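Local coordinates for uncharacterized protein (Bacillus subtilis, PDB 5DQV) that hydrolyses nucleotides as a metal-dependent pyrophosphohydrolase of the HD-domain family, here with a nickel ion bound, at residues 130-133 with 134-137; 164-167 with 168-172; 191-194 with 195-198. All coordinates share one frame; numbering follows the deposited sequence.

Interaction 1 of 3, residues 130-133 with 134-137; sequences DRLD and AIGA. With NI (nickel (II) ion), chain C.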
loop_
_atom_site.group_PDB
_atom_site.type_symbol
_atom_site.label_atom_id
_atom_site.label_comp_id
_atom_site.label_asym_id
_atom_site.label_seq_id
_atom_site.Cartn_x
_atom_site.Cartn_y
_atom_site.Cartn_z
ATOM N N ASP A 130 -17.199 -7.643 4.191
ATOM C CA ASP A 130 -16.428 -7.417 2.986
ATOM C C ASP A 130 -15.972 -5.956 2.975
ATOM O O ASP A 130 -14.804 -5.624 2.607
ATOM C CB ASP A 130 -17.323 -7.759 1.780
ATOM C CG ASP A 130 -16.582 -7.934 0.517
ATOM O OD1 ASP A 130 -15.452 -8.350 0.529
ATOM O OD2 ASP A 130 -17.146 -7.655 -0.535
ATOM N N ARG A 131 -16.888 -5.054 3.347
ATOM C CA ARG A 131 -16.541 -3.631 3.401
ATOM C C ARG A 131 -15.610 -3.259 4.550
ATOM O O ARG A 131 -14.725 -2.433 4.396
ATOM C CB ARG A 131 -17.818 -2.742 3.367
ATOM C CG ARG A 131 -18.481 -2.871 2.043
ATOM C CD ARG A 131 -19.648 -2.000 1.925
ATOM N NE ARG A 131 -20.321 -2.251 0.671
ATOM C CZ ARG A 131 -21.153 -1.415 0.073
ATOM N NH1 ARG A 131 -21.381 -0.216 0.587
ATOM N NH2 ARG A 131 -21.733 -1.773 -1.068
ATOM N N LEU A 132 -15.774 -3.892 5.686
ATOM C CA LEU A 132 -14.853 -3.687 6.798
ATOM C C LEU A 132 -13.409 -4.005 6.372
ATOM O O LEU A 132 -12.450 -3.299 6.771
ATOM C CB LEU A 132 -15.280 -4.523 7.997
ATOM C CG LEU A 132 -16.487 -4.044 8.810
ATOM C CD1 LEU A 132 -16.920 -5.029 9.872
ATOM C CD2 LEU A 132 -16.182 -2.656 9.462
ATOM N N ASP A 133 -13.237 -5.030 5.516
ATOM C CA ASP A 133 -11.895 -5.443 5.107
ATOM C C ASP A 133 -11.265 -4.400 4.146
ATOM O O ASP A 133 -10.093 -4.465 3.857
ATOM C CB ASP A 133 -11.933 -6.845 4.447
ATOM C CG ASP A 133 -10.570 -7.464 4.278
ATOM O OD1 ASP A 133 -9.917 -7.716 5.298
ATOM O OD2 ASP A 133 -10.156 -7.767 3.118
ATOM N N ALA A 134 -12.054 -3.425 3.679
ATOM C CA ALA A 134 -11.608 -2.422 2.725
ATOM C C ALA A 134 -11.254 -1.092 3.442
ATOM O O ALA A 134 -10.882 -0.124 2.784
ATOM C CB ALA A 134 -12.702 -2.170 1.639
ATOM N N ILE A 135 -11.406 -1.058 4.760
ATOM C CA ILE A 135 -11.095 0.125 5.555
ATOM C C ILE A 135 -10.157 -0.259 6.716
ATOM O O ILE A 135 -9.830 -1.436 6.894
ATOM C CB ILE A 135 -12.361 0.879 6.062
ATOM C CG1 ILE A 135 -13.247 0.029 6.971
ATOM C CG2 ILE A 135 -13.203 1.423 4.874
ATOM C CD1 ILE A 135 -14.446 0.800 7.569
ATOM N N GLY A 136 -9.684 0.737 7.442
ATOM C CA GLY A 136 -8.831 0.523 8.612
ATOM C C GLY A 136 -7.436 0.248 8.113
ATOM O O GLY A 136 -7.145 0.500 6.978
ATOM N N ALA A 137 -6.566 -0.253 8.981
ATOM C CA ALA A 137 -5.188 -0.567 8.596
ATOM C C ALA A 137 -5.148 -1.554 7.447
ATOM O O ALA A 137 -4.342 -1.406 6.511
ATOM C CB ALA A 137 -4.377 -1.114 9.809
HETATM NI NI NI C . -14.653 -9.545 -1.134
#

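Interaction 2 of 3, residues 164-167 with 168-172; sequences HFFH and KLLRL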
loop_
_atom_site.group_PDB
_atom_site.type_symbol
_atom_site.label_atom_id
_atom_site.label_comp_id
_atom_site.label_asym_id
_atom_site.label_seq_id
_atom_site.Cartn_x
_atom_site.Cartn_y
_atom_site.Cartn_z
ATOM N N HIS A 164 -8.721 7.476 -4.104
ATOM C CA HIS A 164 -9.651 6.400 -3.826
ATOM C C HIS A 164 -10.163 6.431 -2.368
ATOM O O HIS A 164 -11.292 6.056 -2.128
ATOM C CB HIS A 164 -8.995 5.065 -4.157
ATOM C CG HIS A 164 -9.881 3.876 -3.992
ATOM N ND1 HIS A 164 -10.983 3.648 -4.792
ATOM C CD2 HIS A 164 -9.760 2.783 -3.200
ATOM C CE1 HIS A 164 -11.541 2.497 -4.450
ATOM N NE2 HIS A 164 -10.819 1.954 -3.487
ATOM N N PHE A 165 -9.334 6.848 -1.412
ATOM C CA PHE A 165 -9.772 7.087 -0.051
ATOM C C PHE A 165 -10.944 8.069 -0.007
ATOM O O PHE A 165 -11.955 7.778 0.635
ATOM C CB PHE A 165 -8.655 7.638 0.843
ATOM C CG PHE A 165 -7.548 6.627 1.150
ATOM C CD1 PHE A 165 -7.825 5.466 1.790
ATOM C CD2 PHE A 165 -6.249 6.841 0.748
ATOM C CE1 PHE A 165 -6.784 4.501 2.026
ATOM C CE2 PHE A 165 -5.231 5.888 0.979
ATOM C CZ PHE A 165 -5.501 4.746 1.610
ATOM N N PHE A 166 -10.788 9.220 -0.656
ATOM C CA PHE A 166 -11.827 10.271 -0.629
ATOM C C PHE A 166 -13.078 9.905 -1.380
ATOM O O PHE A 166 -14.198 10.175 -0.943
ATOM C CB PHE A 166 -11.258 11.622 -1.109
ATOM C CG PHE A 166 -10.339 12.226 -0.095
ATOM C CD1 PHE A 166 -9.037 11.796 0.004
ATOM C CD2 PHE A 166 -10.815 13.153 0.846
ATOM C CE1 PHE A 166 -8.188 12.300 1.013
ATOM C CE2 PHE A 166 -9.965 13.688 1.806
ATOM C CZ PHE A 166 -8.658 13.249 1.901
ATOM N N HIS A 167 -12.895 9.270 -2.517
ATOM C CA HIS A 167 -14.007 8.977 -3.394
ATOM C C HIS A 167 -14.799 7.763 -2.935
ATOM O O HIS A 167 -15.996 7.723 -3.152
ATOM C CB HIS A 167 -13.511 8.798 -4.817
ATOM C CG HIS A 167 -13.021 10.069 -5.435
ATOM N ND1 HIS A 167 -13.793 11.215 -5.489
ATOM C CD2 HIS A 167 -11.859 10.367 -6.061
ATOM C CE1 HIS A 167 -13.113 12.169 -6.100
ATOM N NE2 HIS A 167 -11.939 11.678 -6.462
ATOM N N LYS A 168 -14.148 6.775 -2.320
ATOM C CA LYS A 168 -14.845 5.520 -1.977
ATOM C C LYS A 168 -14.640 5.030 -0.534
ATOM O O LYS A 168 -15.612 4.786 0.185
ATOM C CB LYS A 168 -14.436 4.417 -2.951
ATOM C CG LYS A 168 -15.335 3.181 -2.878
ATOM C CD LYS A 168 -14.623 1.852 -3.214
ATOM C CE LYS A 168 -15.579 0.631 -3.075
ATOM N NZ LYS A 168 -15.011 -0.521 -2.267
ATOM N N LEU A 169 -13.393 4.872 -0.101
ATOM C CA LEU A 169 -13.150 4.103 1.129
ATOM C C LEU A 169 -13.669 4.841 2.366
ATOM O O LEU A 169 -14.302 4.227 3.262
ATOM C CB LEU A 169 -11.665 3.786 1.266
ATOM C CG LEU A 169 -11.121 2.937 0.122
ATOM C CD1 LEU A 169 -9.691 2.631 0.424
ATOM C CD2 LEU A 169 -11.914 1.639 -0.036
ATOM N N LEU A 170 -13.503 6.186 2.371
ATOM C CA LEU A 170 -14.002 7.033 3.484
ATOM C C LEU A 170 -15.517 7.137 3.549
ATOM O O LEU A 170 -16.057 7.684 4.490
ATOM C CB LEU A 170 -13.311 8.440 3.491
ATOM C CG LEU A 170 -11.817 8.382 3.825
ATOM C CD1 LEU A 170 -11.066 9.767 3.622
ATOM C CD2 LEU A 170 -11.598 7.823 5.260
ATOM N N ARG A 171 -16.225 6.635 2.536
ATOM C CA ARG A 171 -17.673 6.632 2.546
ATOM C C ARG A 171 -18.294 5.332 2.977
ATOM O O ARG A 171 -19.507 5.280 3.247
ATOM C CB ARG A 171 -18.211 6.954 1.165
ATOM C CG ARG A 171 -17.731 8.275 0.715
ATOM C CD ARG A 171 -18.119 8.551 -0.713
ATOM N NE ARG A 171 -17.321 9.676 -1.167
ATOM C CZ ARG A 171 -17.703 10.551 -2.086
ATOM N NH1 ARG A 171 -18.881 10.422 -2.687
ATOM N NH2 ARG A 171 -16.896 11.551 -2.402
ATOM N N LEU A 172 -17.480 4.295 3.100
ATOM C CA LEU A 172 -18.026 2.970 3.376
ATOM C C LEU A 172 -18.719 2.903 4.734
ATOM O O LEU A 172 -19.753 2.215 4.879
ATOM C CB LEU A 172 -16.896 1.918 3.234
ATOM C CG LEU A 172 -16.500 1.644 1.805
ATOM C CD1 LEU A 172 -15.303 0.605 1.758
ATOM C CD2 LEU A 172 -17.712 1.193 0.995
#

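Interaction 3 of 3, residues 191-194 with 195-198; sequences FMLQ and YIRQ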
loop_
_atom_site.group_PDB
_atom_site.type_symbol
_atom_site.label_atom_id
_atom_site.label_comp_id
_atom_site.label_asym_id
_atom_site.label_seq_id
_atom_site.Cartn_x
_atom_site.Cartn_y
_atom_site.Cartn_z
ATOM N N PHE A 191 -9.196 5.311 12.254
ATOM C CA PHE A 191 -7.765 5.020 12.029
ATOM C C PHE A 191 -7.350 5.472 10.600
ATOM O O PHE A 191 -6.286 6.039 10.369
ATOM C CB PHE A 191 -7.452 3.522 12.233
ATOM C CG PHE A 191 -6.001 3.219 12.078
ATOM C CD1 PHE A 191 -5.122 3.535 13.082
ATOM C CD2 PHE A 191 -5.511 2.771 10.870
ATOM C CE1 PHE A 191 -3.775 3.311 12.919
ATOM C CE2 PHE A 191 -4.166 2.562 10.680
ATOM C CZ PHE A 191 -3.300 2.825 11.687
ATOM N N MET A 192 -8.199 5.192 9.630
ATOM C CA MET A 192 -7.935 5.592 8.251
ATOM C C MET A 192 -7.871 7.158 8.162
ATOM O O MET A 192 -7.006 7.689 7.511
ATOM C CB MET A 192 -9.057 5.035 7.371
ATOM C CG MET A 192 -8.825 5.048 5.912
ATOM S SD MET A 192 -10.015 3.907 4.971
ATOM C CE MET A 192 -11.587 4.334 5.753
ATOM N N LEU A 193 -8.712 7.866 8.905
ATOM C CA LEU A 193 -8.613 9.318 8.988
ATOM C C LEU A 193 -7.274 9.765 9.614
ATOM O O LEU A 193 -6.652 10.698 9.126
ATOM C CB LEU A 193 -9.777 9.901 9.749
ATOM C CG LEU A 193 -11.113 9.951 8.973
ATOM C CD1 LEU A 193 -12.273 10.428 9.865
ATOM C CD2 LEU A 193 -10.971 10.889 7.759
ATOM N N GLN A 194 -6.816 9.079 10.664
ATOM C CA GLN A 194 -5.486 9.363 11.206
ATOM C C GLN A 194 -4.352 9.153 10.199
ATOM O O GLN A 194 -3.388 9.950 10.151
ATOM C CB GLN A 194 -5.287 8.622 12.540
ATOM C CG GLN A 194 -6.252 9.142 13.628
ATOM C CD GLN A 194 -6.153 10.703 13.869
ATOM O OE1 GLN A 194 -5.060 11.243 14.092
ATOM N NE2 GLN A 194 -7.318 11.416 13.767
ATOM N N TYR A 195 -4.491 8.127 9.358
ATOM C CA TYR A 195 -3.496 7.781 8.326
ATOM C C TYR A 195 -3.420 8.906 7.272
ATOM O O TYR A 195 -2.346 9.402 6.930
ATOM C CB TYR A 195 -3.818 6.420 7.685
ATOM C CG TYR A 195 -2.772 6.070 6.675
ATOM C CD1 TYR A 195 -2.880 6.554 5.386
ATOM C CD2 TYR A 195 -1.642 5.365 7.019
ATOM C CE1 TYR A 195 -1.916 6.290 4.453
ATOM C CE2 TYR A 195 -0.651 5.114 6.085
ATOM C CZ TYR A 195 -0.824 5.611 4.792
ATOM O OH TYR A 195 0.104 5.429 3.790
ATOM N N ILE A 196 -4.581 9.364 6.829
ATOM C CA ILE A 196 -4.669 10.508 5.940
ATOM C C ILE A 196 -4.024 11.762 6.536
ATOM O O ILE A 196 -3.285 12.484 5.852
ATOM C CB ILE A 196 -6.134 10.779 5.538
ATOM C CG1 ILE A 196 -6.613 9.663 4.612
ATOM C CG2 ILE A 196 -6.298 12.155 4.881
ATOM C CD1 ILE A 196 -8.139 9.606 4.538
ATOM N N ARG A 197 -4.324 12.030 7.799
ATOM C CA ARG A 197 -3.747 13.177 8.471
ATOM C C ARG A 197 -2.221 13.085 8.440
ATOM O O ARG A 197 -1.490 14.093 8.167
ATOM C CB ARG A 197 -4.256 13.155 9.912
ATOM C CG ARG A 197 -3.704 14.256 10.755
ATOM C CD ARG A 197 -4.321 14.197 12.103
ATOM N NE ARG A 197 -3.709 15.175 12.981
ATOM C CZ ARG A 197 -3.522 15.028 14.291
ATOM N NH1 ARG A 197 -3.900 13.921 14.942
ATOM N NH2 ARG A 197 -2.979 16.021 14.959
ATOM N N GLN A 198 -1.728 11.871 8.729
ATOM C CA GLN A 198 -0.277 11.639 8.710
ATOM C C GLN A 198 0.320 11.890 7.310
ATOM O O GLN A 198 1.380 12.561 7.189
ATOM C CB GLN A 198 0.070 10.255 9.298
ATOM C CG GLN A 198 1.539 10.138 9.699
ATOM C CD GLN A 198 1.884 10.969 10.895
ATOM O OE1 GLN A 198 1.131 11.042 11.857
ATOM N NE2 GLN A 198 2.996 11.681 10.804
#

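Interaction 1 of 3, residues 130-133 with 134-137
Arg131 and Leu132 meet Ala134 and Ile135 in the connection between helix 121-132 of the HD domain and helix 136-150, a passage that includes a type I beta turn from Leu132 to Ile135. Two backbone hydrogen bonds hold it together. Ala134 N donates to Arg131 O at 2.9 Å, and Ile135 N reaches Leu132 O at 3.2 Å; both donors stand well above the plane of the carbonyl they meet, a sign of how tightly the chain curls here.

Apolar contact is lighter. Ile135 has its CG1 between the backbone N and the carbonyl carbon (chi1 61°), which brings CG1 to 3.4 Å from Leu132 O and sends CD1 on to meet Leu132 CD2 at 4.3 Å. The Ala134 methyl, CB, rests 3.4 Å from Arg131 O.

The two aspartate carboxylates find their partners outside the turn. Asp133 OD1 forms a salt bridge with Arg38, while OD2 takes a salt bridge from Arg142 and a hydrogen bond from His35, itself a nickel ligand, so Asp133 acts in the second shell. Asp130, the final D of the H...HD...D signature, binds the metal beside His35 and His64, its OD1 lying 2.2 Å from the nickel and its OD2 3.2 Å.

Interaction 2 of 3, residues 164-167 with 168-172
Helix 161-169 illustrates how a helix can widen locally: a pi-type turn at 165-167 is followed by a type I beta turn, Leu169 to Leu172. His164 O accepts from two backbone donors, Lys168 N at 3.0 Å and Leu169 N at 3.2 Å, the second along a straighter path (166°). One step on, Leu170 N bonds to Phe165 O at 2.8 Å, a five-residue reach that marks the wide turn.

Three sets of side chains pack along this stretch. The His164 ring, carried there by a CG anti to the backbone N (chi1 -176°), runs beside Lys168, whose CD comes within 3.4 Å of His164 CE1; the ring also meets Leu169, with His164 CD2 3.6 Å from Leu169 CG. Leu169 turns its CD1 to Phe165 CD1 as well, and thus wedges between two aromatic residues, with Ala143 of helix 136-150 next to it. Leu170 sets its CD1 loosely over the centre of one face of the Phe166 ring, 4.3 Å above the plane.

Arg171 folds back over the preceding turn with its chain extended from CG to NE. Its NE donates to Phe166 O at 3.2 Å in the carbonyl plane, backed by a weak bond from NH2, while His167 O lies over one face of the guanidinium. His167 directs its NE2 to Asp158. The outcome is that a backbone carbonyl of the widened turn receives a side-chain donor, and the partial negative charge of the carbonyls gathered there would be expected to stabilise the cationic guanidinium.

Interaction 3 of 3, residues 191-194 with 195-198
Gln194 and Arg197 lie side by side on helix 179-202 and point the same way, a worked case of an i to i+3 side-chain bond on a helix surface. Gln194 OE1 accepts from Arg197 NH1 at 3.0 Å with an angle of 158° at the hydrogen. The donor lies in the amide carbonyl plane on a lone pair, and the oxygen lies at the guanidinium edge in its plane, although the two flat groups themselves stand 76° apart. Opposite chain shapes bring this about: Gln194 bends at chi2 (-56°), curling its amide toward the next turn, whereas Arg197 stays extended from CG to NE and rises alongside it. OE1 also touches Arg197 CD at 3.6 Å.

Beneath this pair the backbone is regular alpha helix. Ile196 N bonds to Met192 O at 3.0 Å, and the bonds of Tyr195, Arg197 and Gln198 likewise each span four residues. Leu193 and Ile196 meet more loosely, CD2 to CD1 at 4.5 Å. Tyr195 CB lies 3.4 Å from Met192 O, while its ring leads away.

Phe191 and Tyr195 face Ile140 of helix 136-150 in their own chain and also the second subunit, where Tyr195 OH hydrogen-bonds to Ala137 O and Phe191 packs on Tyr195 of that subunit. Met192 and Ile196 instead pack on helix 161-169, Met192 against Leu169 and Ile196 against Tyr162 and Phe166.

How the interactions relate
The three local contacts meet at one largely apolar junction, which interaction 1 connects to the nickel site through Asp130. Interaction 1 and interaction 2 touch where Ile135 CG2 lies 3.4 Å from Leu169 O and Ala134 CB lies 3.8 Å from Leu172 CD1. Interaction 3 joins through Met192, whose CE approaches Ile135 CG2 at 3.4 Å and Leu170 CD2 at 3.5 Å, so that one methyl group touches both other contacts. Only interaction 1 supplies a nickel ligand; the Lys168 side chain of interaction 2 comes to about 9 Å from the metal. Across the dimer interface, interaction 3 pairs with the interaction 1 segment of the second subunit, Tyr195 OH to Ala137 O.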